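Local coordinates for protein succinyl-CoA ligase (ADP-forming) subunit alpha (Methanosaeta concilii, PDB 6HXI) that binds coenzyme A and joins a CoA-ligase module of the succinyl-CoA ligase alpha-subunit family to a helical domain related to the C-terminal part of citrate synthase, at residues L504-S507 / Y508-N512; I544-L547 / F548-M552. One frame throughout, in Å; residues are numbered along the deposited sequence. Where two conformers were deposited one is given.

Contact 1 (L504-S507 / Y508-N512)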
loop_
_atom_site.group_PDB
_atom_site.type_symbol
_atom_site.label_atom_id
_atom_site.label_comp_id
_atom_site.label_asym_id
_atom_site.label_seq_id
_atom_site.Cartn_x
_atom_site.Cartn_y
_atom_site.Cartn_z
ATOM N N LEU B 504 -32.087 2.501 -7.731
ATOM C CA LEU B 504 -31.898 1.064 -7.944
ATOM C C LEU B 504 -31.800 0.322 -6.587
ATOM O O LEU B 504 -32.459 -0.689 -6.410
ATOM C CB LEU B 504 -30.645 0.810 -8.805
ATOM C CG LEU B 504 -30.844 1.082 -10.310
ATOM C CD1 LEU B 504 -29.578 1.716 -10.954
ATOM C CD2 LEU B 504 -31.293 -0.182 -11.045
ATOM N N LEU B 505 -31.051 0.894 -5.622
ATOM C CA LEU B 505 -30.847 0.352 -4.265
ATOM C C LEU B 505 -32.094 0.405 -3.424
ATOM O O LEU B 505 -32.483 -0.598 -2.832
ATOM C CB LEU B 505 -29.682 1.053 -3.557
ATOM C CG LEU B 505 -28.286 0.763 -4.044
ATOM C CD1 LEU B 505 -27.319 1.788 -3.536
ATOM C CD2 LEU B 505 -27.820 -0.642 -3.650
ATOM N N ILE B 506 -32.755 1.548 -3.401
ATOM C CA ILE B 506 -34.004 1.717 -2.673
ATOM C C ILE B 506 -35.141 0.874 -3.259
ATOM O O ILE B 506 -35.937 0.313 -2.478
ATOM C CB ILE B 506 -34.386 3.213 -2.608
ATOM C CG1 ILE B 506 -33.480 3.975 -1.621
ATOM C CG2 ILE B 506 -35.885 3.380 -2.306
ATOM C CD1 ILE B 506 -33.945 5.489 -1.356
ATOM N N SER B 507 -35.274 0.819 -4.603
ATOM C CA SER B 507 -36.385 0.041 -5.186
ATOM C C SER B 507 -36.236 -1.465 -4.836
ATOM O O SER B 507 -37.177 -2.093 -4.352
ATOM C CB SER B 507 -36.570 0.318 -6.682
ATOM O OG SER B 507 -35.377 0.156 -7.432
ATOM N N TYR B 508 -35.019 -1.975 -4.926
ATOM C CA TYR B 508 -34.729 -3.348 -4.517
ATOM C C TYR B 508 -35.084 -3.639 -3.021
ATOM O O TYR B 508 -35.683 -4.667 -2.741
ATOM C CB TYR B 508 -33.260 -3.706 -4.849
ATOM C CG TYR B 508 -32.909 -5.139 -4.503
ATOM C CD1 TYR B 508 -33.138 -6.169 -5.412
ATOM C CD2 TYR B 508 -32.504 -5.488 -3.216
ATOM C CE1 TYR B 508 -32.939 -7.504 -5.062
ATOM C CE2 TYR B 508 -32.288 -6.822 -2.858
ATOM C CZ TYR B 508 -32.472 -7.820 -3.795
ATOM O OH TYR B 508 -32.277 -9.126 -3.456
ATOM N N ALA B 509 -34.669 -2.796 -2.082
ATOM C CA ALA B 509 -34.931 -3.005 -0.655
ATOM C C ALA B 509 -36.401 -2.916 -0.335
ATOM O O ALA B 509 -36.929 -3.760 0.399
ATOM C CB ALA B 509 -34.137 -2.013 0.173
ATOM N N ARG B 510 -37.086 -1.923 -0.894
ATOM C CA ARG B 510 -38.527 -1.786 -0.685
ATOM C C ARG B 510 -39.256 -3.050 -1.166
ATOM O O ARG B 510 -40.040 -3.617 -0.404
ATOM C CB ARG B 510 -39.073 -0.512 -1.356
ATOM C CG ARG B 510 -38.687 0.763 -0.606
ATOM C CD ARG B 510 -39.278 1.992 -1.267
ATOM N NE ARG B 510 -40.019 2.822 -0.317
ATOM C CZ ARG B 510 -40.383 4.080 -0.546
ATOM N NH1 ARG B 510 -41.056 4.760 0.372
ATOM N NH2 ARG B 510 -40.069 4.671 -1.691
ATOM N N ALA B 511 -38.903 -3.551 -2.370
ATOM C CA ALA B 511 -39.515 -4.768 -2.947
ATOM C C ALA B 511 -39.133 -6.061 -2.254
ATOM O O ALA B 511 -39.997 -6.924 -2.143
ATOM C CB ALA B 511 -39.172 -4.863 -4.428
ATOM N N ASN B 512 -37.855 -6.218 -1.794
ATOM C CA ASN B 512 -37.363 -7.509 -1.287
ATOM C C ASN B 512 -36.954 -7.616 0.191
ATOM O O ASN B 512 -36.870 -8.735 0.693
ATOM C CB ASN B 512 -36.178 -7.968 -2.160
ATOM C CG ASN B 512 -36.565 -8.162 -3.610
ATOM O OD1 ASN B 512 -37.179 -9.160 -3.989
ATOM N ND2 ASN B 512 -36.304 -7.173 -4.429
#

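Contact 2 (I544-L547 / F548-M552)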
loop_
_atom_site.group_PDB
_atom_site.type_symbol
_atom_site.label_atom_id
_atom_site.label_comp_id
_atom_site.label_asym_id
_atom_site.label_seq_id
_atom_site.Cartn_x
_atom_site.Cartn_y
_atom_site.Cartn_z
ATOM N N ILE B 544 -26.431 2.992 1.040
ATOM C CA ILE B 544 -25.729 1.738 1.335
ATOM C C ILE B 544 -25.637 1.507 2.845
ATOM O O ILE B 544 -26.008 0.427 3.289
ATOM C CB ILE B 544 -24.356 1.640 0.608
ATOM C CG1 ILE B 544 -24.551 1.575 -0.930
ATOM C CG2 ILE B 544 -23.481 0.469 1.115
ATOM C CD1 ILE B 544 -23.316 2.058 -1.677
ATOM N N GLY B 545 -25.151 2.504 3.598
ATOM C CA GLY B 545 -25.025 2.406 5.046
ATOM C C GLY B 545 -26.341 2.098 5.748
ATOM O O GLY B 545 -26.416 1.179 6.562
ATOM N N ILE B 546 -27.401 2.828 5.392
ATOM C CA ILE B 546 -28.714 2.672 5.984
ATOM C C ILE B 546 -29.327 1.321 5.607
ATOM O O ILE B 546 -29.837 0.620 6.488
ATOM C CB ILE B 546 -29.616 3.884 5.594
ATOM C CG1 ILE B 546 -29.165 5.158 6.328
ATOM C CG2 ILE B 546 -31.122 3.580 5.784
ATOM C CD1 ILE B 546 -29.402 6.499 5.516
ATOM N N LEU B 547 -29.288 0.949 4.307
ATOM C CA LEU B 547 -29.891 -0.325 3.894
ATOM C C LEU B 547 -29.135 -1.516 4.427
ATOM O O LEU B 547 -29.721 -2.568 4.635
ATOM C CB LEU B 547 -30.087 -0.413 2.374
ATOM C CG LEU B 547 -31.113 0.567 1.803
ATOM C CD1 LEU B 547 -31.128 0.500 0.308
ATOM C CD2 LEU B 547 -32.466 0.309 2.360
ATOM N N PHE B 548 -27.827 -1.334 4.685
ATOM C CA PHE B 548 -27.039 -2.421 5.249
ATOM C C PHE B 548 -27.458 -2.729 6.701
ATOM O O PHE B 548 -27.589 -3.907 7.052
ATOM C CB PHE B 548 -25.546 -2.221 5.085
ATOM C CG PHE B 548 -24.899 -3.563 4.854
ATOM C CD1 PHE B 548 -24.539 -4.373 5.926
ATOM C CD2 PHE B 548 -24.696 -4.040 3.569
ATOM C CE1 PHE B 548 -23.983 -5.637 5.717
ATOM C CE2 PHE B 548 -24.164 -5.312 3.355
ATOM C CZ PHE B 548 -23.808 -6.102 4.430
ATOM N N ILE B 549 -27.790 -1.685 7.491
ATOM C CA ILE B 549 -28.366 -1.851 8.842
ATOM C C ILE B 549 -29.717 -2.581 8.708
ATOM O O ILE B 549 -29.997 -3.500 9.479
ATOM C CB ILE B 549 -28.545 -0.499 9.616
ATOM C CG1 ILE B 549 -27.209 0.302 9.727
ATOM C CG2 ILE B 549 -29.224 -0.717 11.006
ATOM C CD1 ILE B 549 -26.096 -0.479 10.241
ATOM N N ASP B 550 -30.554 -2.169 7.743
ATOM C CA ASP B 550 -31.851 -2.843 7.515
ATOM C C ASP B 550 -31.710 -4.312 7.112
ATOM O O ASP B 550 -32.496 -5.135 7.556
ATOM C CB ASP B 550 -32.694 -2.090 6.516
ATOM C CG ASP B 550 -33.378 -0.890 7.135
ATOM O OD1 ASP B 550 -33.656 -0.922 8.408
ATOM O OD2 ASP B 550 -33.668 0.080 6.374
ATOM N N LEU B 551 -30.709 -4.644 6.289
ATOM C CA LEU B 551 -30.420 -6.014 5.856
ATOM C C LEU B 551 -30.108 -6.863 7.123
ATOM O O LEU B 551 -30.645 -7.967 7.300
ATOM C CB LEU B 551 -29.193 -5.962 4.900
ATOM C CG LEU B 551 -28.689 -7.277 4.306
ATOM C CD1 LEU B 551 -27.926 -7.019 3.024
ATOM C CD2 LEU B 551 -27.697 -7.968 5.240
ATOM N N MET B 552 -29.213 -6.332 7.983
ATOM C CA MET B 552 -28.813 -7.001 9.211
ATOM C C MET B 552 -29.978 -7.192 10.176
ATOM O O MET B 552 -30.111 -8.275 10.727
ATOM C CB MET B 552 -27.656 -6.281 9.863
ATOM C CG MET B 552 -26.355 -6.527 9.143
ATOM S SD MET B 552 -24.987 -5.838 10.066
ATOM C CE MET B 552 -25.298 -4.124 9.893
#

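Contact 1 (L504-S507 / Y508-N512)
Ile506 and Arg510, one helical turn apart, run alongside each other and point the same way, bringing Ile506 CG2 to 3.8 Å from Arg510 CD in the arginine conformer described, one of two. Beneath them the backbone bond is nearly straight: Arg510 N meets Ile506 O at 3.0 Å with an N-H...O angle of 168°. This is the last part of helix 500-512, in the citrate synthase-like helical domain, and it illustrates how an amphipathic helix divides its tasks. On the packed side lie Leu505, Ile506 and Ala509, all buried. Here the methyl of Ala509 sits close to the backbone, its CB 3.7 Å from Leu505 O, and helices 399-412, 517-530 and 540-555 close over this face. The other side is solvent-exposed, with Ser507, Ala511 and Asn512, and Ser507 OG turns back to hydrogen-bond Gln503 O; Arg510 is also exposed, though its chain rests on Leu519 and Leu523 of helix 517-530. Tyr508 marks the boundary. Its CB lies 3.5 Å from Leu504 O, and its CG stands opposite the backbone N (chi1 -178°), which sets CG beside the residue's own carbonyl carbon and one ring face toward Asn512, whose ND2 is 3.4 Å above the plane and displaced toward the rim. The same ND2 gives a bond of 3.1 Å to Tyr508 O, in the carbonyl plane on a lone pair, and Asn512 N reaches that oxygen at 2.8 Å. The phenol is anchored too, with Tyr508 OH bonded to Tyr400 O and the ring meeting that of His403. One carbonyl oxygen thus takes both amides of a single asparagine, which probably helps to hold the helix end on its exposed side, while apolar contacts secure the buried one.

Contact 2 (I544-L547 / F548-M552)
Leu547 O accepts the backbone N-H of Leu551 at 2.8 Å, the shortest hydrogen bond between 544-547 and 548-552. Both lie on helix 540-555 of the citrate synthase-like all-helical domain, and every residue that touches here is buried. The same four-residue spacing recurs at Phe548 N, 2.9 Å from Ile544 O, although that bond is more bent, with an N-H...O angle of 142°. Phe548 also brings its CB to 3.2 Å from Ile544 O, a snug fit. One residue on, the ladder slackens: Ile549 N to Gly545 O is weak at 3.3 Å. The carbonyl is nevertheless well packed, for Ile549 CG1 lies 3.4 Å from Gly545 O; this branch is opposite the carbonyl carbon of its own residue (chi1 -56°), and the second torsion keeps CD1 near the same oxygen. Asp550 is the polar exception among these apolar neighbours. Leu547 runs aslant to it, Leu547 CD2 coming to 4.2 Å from Asp550 OD2. The partners of the carboxylate come from another helix: OD1 takes the N-H of Leu518 and OD2 that of Leu519, both in the first turn of helix 517-530. Two backbone donors at the start of a helix fix the rotation of the carboxylate, and the positive end of the helix dipole would probably favour its charged form. The other side chains meet mostly apolar neighbours. Helices 399-412, 453-466, 517-530 and 560-569 pack around them, a worked case of a helix segment buried on all its faces. On the flank toward helix 399-412, Leu551 leans over Phe548, placing CD1 of Leu551 4.1 Å above the plane of the Phe548 ring and offset toward its rim.

From the N terminus, the chain first passes through contact 1 at the end of helix 500-512, runs along helix 517-530, and then enters contact 2 in helix 540-555. Each contact lies within one unbroken helix, so neither closes a long loop; they follow in series without nesting or crossing. Their helices do touch. Leu505 CD1 meets Ile544 CG1 at 3.8 Å, and Ala509 CB reaches Leu547 CD2 at 3.6 Å. The intervening helix joins both through Leu519, which packs on Ile506 and on Leu547, while Phe404 of helix 399-412 touches Leu505 and Leu547. Four helices of one domain are thus tied together.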